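Local coordinates for protein biphenyl 2,3-Dioxygenase Beta Subunit (Sphingobium yanoikuyae, PDB 2GBW) that is probably the smaller subunit of a ring-hydroxylating dioxygenase, a six-chain enzyme assembly of the kind that adds oxygen to aromatic rings, at residues A41-Y46 and K152-K157. Sequence-based numbering, arbitrary orientation.
Sequences AEDIHY and KVFRRK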
loop_
_atom_site.group_PDB
_atom_site.type_symbol
_atom_site.label_atom_id
_atom_site.label_comp_id
_atom_site.label_asym_id
_atom_site.label_seq_id
_atom_site.Cartn_x
_atom_site.Cartn_y
_atom_site.Cartn_z
ATOM N N ALA B 41 -4.267 -36.676 12.671
ATOM C CA ALA B 41 -4.990 -37.858 13.102
ATOM C C ALA B 41 -6.144 -38.120 12.155
ATOM O O ALA B 41 -6.682 -37.203 11.546
ATOM C CB ALA B 41 -5.534 -37.637 14.515
ATOM N N GLU B 42 -6.548 -39.380 12.041
ATOM C CA GLU B 42 -7.622 -39.741 11.123
ATOM C C GLU B 42 -9.010 -39.226 11.537
ATOM O O GLU B 42 -9.899 -39.163 10.726
ATOM C CB GLU B 42 -7.640 -41.257 10.945
ATOM C CG GLU B 42 -6.473 -41.756 10.081
ATOM C CD GLU B 42 -6.773 -43.079 9.372
ATOM O OE1 GLU B 42 -6.932 -44.127 10.069
ATOM O OE2 GLU B 42 -6.836 -43.051 8.114
ATOM N N ASP B 43 -9.188 -38.853 12.804
ATOM C CA ASP B 43 -10.457 -38.273 13.268
ATOM C C ASP B 43 -10.442 -36.746 13.295
ATOM O O ASP B 43 -11.250 -36.115 13.982
ATOM C CB ASP B 43 -10.798 -38.815 14.666
ATOM C CG ASP B 43 -9.711 -38.567 15.700
ATOM O OD1 ASP B 43 -8.531 -38.907 15.420
ATOM O OD2 ASP B 43 -10.060 -38.111 16.837
ATOM N N ILE B 44 -9.536 -36.164 12.516
ATOM C CA ILE B 44 -9.345 -34.726 12.421
ATOM C C ILE B 44 -10.633 -33.994 12.058
ATOM O O ILE B 44 -11.420 -34.484 11.280
ATOM C CB ILE B 44 -8.218 -34.372 11.354
ATOM C CG1 ILE B 44 -7.939 -32.872 11.311
ATOM C CG2 ILE B 44 -8.542 -34.870 9.950
ATOM C CD1 ILE B 44 -7.454 -32.288 12.569
ATOM N N HIS B 45 -10.838 -32.838 12.666
ATOM C CA HIS B 45 -11.737 -31.811 12.128
ATOM C C HIS B 45 -10.896 -30.576 12.005
ATOM O O HIS B 45 -10.368 -30.092 12.986
ATOM C CB HIS B 45 -12.926 -31.560 13.046
ATOM C CG HIS B 45 -13.895 -30.549 12.506
ATOM N ND1 HIS B 45 -14.479 -29.586 13.304
ATOM C CD2 HIS B 45 -14.330 -30.324 11.253
ATOM C CE1 HIS B 45 -15.258 -28.825 12.554
ATOM N NE2 HIS B 45 -15.172 -29.239 11.303
ATOM N N TYR B 46 -10.810 -30.059 10.777
ATOM C CA TYR B 46 -9.981 -28.939 10.437
ATOM C C TYR B 46 -10.951 -27.846 10.014
ATOM O O TYR B 46 -11.658 -27.999 9.025
ATOM C CB TYR B 46 -9.077 -29.380 9.301
ATOM C CG TYR B 46 -8.021 -28.415 8.900
ATOM C CD1 TYR B 46 -8.365 -27.301 8.161
ATOM C CD2 TYR B 46 -6.670 -28.604 9.243
ATOM C CE1 TYR B 46 -7.423 -26.420 7.732
ATOM C CE2 TYR B 46 -5.695 -27.675 8.828
ATOM C CZ TYR B 46 -6.088 -26.605 8.073
ATOM O OH TYR B 46 -5.175 -25.661 7.628
ATOM N N LYS B 152 -0.125 -36.016 17.065
ATOM C CA LYS B 152 -0.977 -35.717 15.928
ATOM C C LYS B 152 -2.110 -34.795 16.309
ATOM O O LYS B 152 -2.640 -34.882 17.394
ATOM C CB LYS B 152 -1.529 -37.006 15.329
ATOM C CG LYS B 152 -0.436 -37.861 14.663
ATOM C CD LYS B 152 -1.025 -39.063 13.920
ATOM C CE LYS B 152 0.075 -39.857 13.222
ATOM N NZ LYS B 152 -0.443 -41.104 12.590
ATOM N N VAL B 153 -2.512 -33.913 15.392
ATOM C CA VAL B 153 -3.636 -33.034 15.689
ATOM C C VAL B 153 -4.936 -33.765 15.321
ATOM O O VAL B 153 -5.021 -34.418 14.265
ATOM C CB VAL B 153 -3.474 -31.664 14.988
ATOM C CG1 VAL B 153 -3.413 -31.808 13.435
ATOM C CG2 VAL B 153 -4.624 -30.672 15.365
ATOM N N PHE B 154 -5.928 -33.692 16.206
ATOM C CA PHE B 154 -7.241 -34.246 15.926
ATOM C C PHE B 154 -8.321 -33.178 15.936
ATOM O O PHE B 154 -9.424 -33.416 15.462
ATOM C CB PHE B 154 -7.581 -35.476 16.800
ATOM C CG PHE B 154 -7.799 -35.184 18.289
ATOM C CD1 PHE B 154 -6.722 -35.126 19.157
ATOM C CD2 PHE B 154 -9.078 -34.959 18.799
ATOM C CE1 PHE B 154 -6.896 -34.857 20.510
ATOM C CE2 PHE B 154 -9.258 -34.693 20.205
ATOM C CZ PHE B 154 -8.153 -34.631 21.019
ATOM N N ARG B 155 -8.011 -31.963 16.392
ATOM C CA ARG B 155 -8.944 -30.844 16.171
ATOM C C ARG B 155 -8.123 -29.614 15.925
ATOM O O ARG B 155 -7.158 -29.388 16.634
ATOM C CB ARG B 155 -9.817 -30.603 17.416
ATOM C CG ARG B 155 -10.760 -31.770 17.807
ATOM C CD ARG B 155 -11.921 -31.751 16.831
ATOM N NE ARG B 155 -12.987 -32.715 17.111
ATOM C CZ ARG B 155 -12.919 -34.026 16.903
ATOM N NH1 ARG B 155 -11.815 -34.593 16.425
ATOM N NH2 ARG B 155 -13.966 -34.787 17.228
ATOM N N ARG B 156 -8.456 -28.866 14.871
ATOM C CA ARG B 156 -7.743 -27.627 14.548
ATOM C C ARG B 156 -8.756 -26.596 14.192
ATOM O O ARG B 156 -9.517 -26.763 13.232
ATOM C CB ARG B 156 -6.739 -27.826 13.424
ATOM C CG ARG B 156 -6.064 -26.509 12.900
ATOM C CD ARG B 156 -4.735 -26.840 12.268
ATOM N NE ARG B 156 -3.719 -27.205 13.226
ATOM C CZ ARG B 156 -2.556 -27.773 12.904
ATOM N NH1 ARG B 156 -2.279 -28.021 11.619
ATOM N NH2 ARG B 156 -1.683 -28.101 13.863
ATOM N N LYS B 157 -8.779 -25.527 14.977
ATOM C CA LYS B 157 -9.630 -24.382 14.685
ATOM C C LYS B 157 -8.747 -23.199 14.389
ATOM O O LYS B 157 -7.848 -22.913 15.191
ATOM C CB LYS B 157 -10.566 -24.088 15.862
ATOM C CG LYS B 157 -11.633 -23.037 15.555
ATOM C CD LYS B 157 -12.544 -22.910 16.778
ATOM C CE LYS B 157 -13.618 -21.853 16.563
ATOM N NZ LYS B 157 -14.398 -21.815 17.834
HETATM O O HOH W 1 -12.511 -37.483 17.470
#
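Tyr46 and Arg156 run side by side on the buried face of two parallel strands, the aliphatic part of the arginine against the ring: CD of Arg156 lies 3.7 Å from CE2 of Tyr46. A bend at chi3 (-72°) then turns the guanidinium 69° from the ring plane, with CE2 near its edge and Val153 CG1 over one face. Its charge is met by Asp142, Glu23 and the C-terminal carboxylate of Cys174, whose backbone N also binds the Tyr46 hydroxyl. Ile44 CD1 adds to this tight side, 3.7 Å from Val153 O. Two backbone bonds fix the alignment: Ala41 N to Val153 O, and Arg156 N to His45 O (3.0 Å).

Between them, Phe154 O accepts from opposite faces of its carbonyl plane, a longer bond from His45 N (3.2 Å) and one from Arg155 NH1 (2.8 Å). The arginine makes that return because its chain folds at chi2 (-76°), which also brings CD to 3.9 Å from His45 CB. This side is looser and more exposed: Asp43 OD2 and Arg155 NH1 form only a long salt bridge, 4.0 Å, while a water joins OD2 to NH2. The stronger charged partner of Asp43 OD2 is Arg145.

His45, a zinc ligand in crystals although no zinc is bound to this chain, is hydrogen-bonded to Asn72. Phe154 and Arg155 together face Lys143 of strand 132-147, a classic beta bulge in strand 150-160, which pairs along its other edge with strand 44-49 in the curved mixed sheet of the NTF2-like fold.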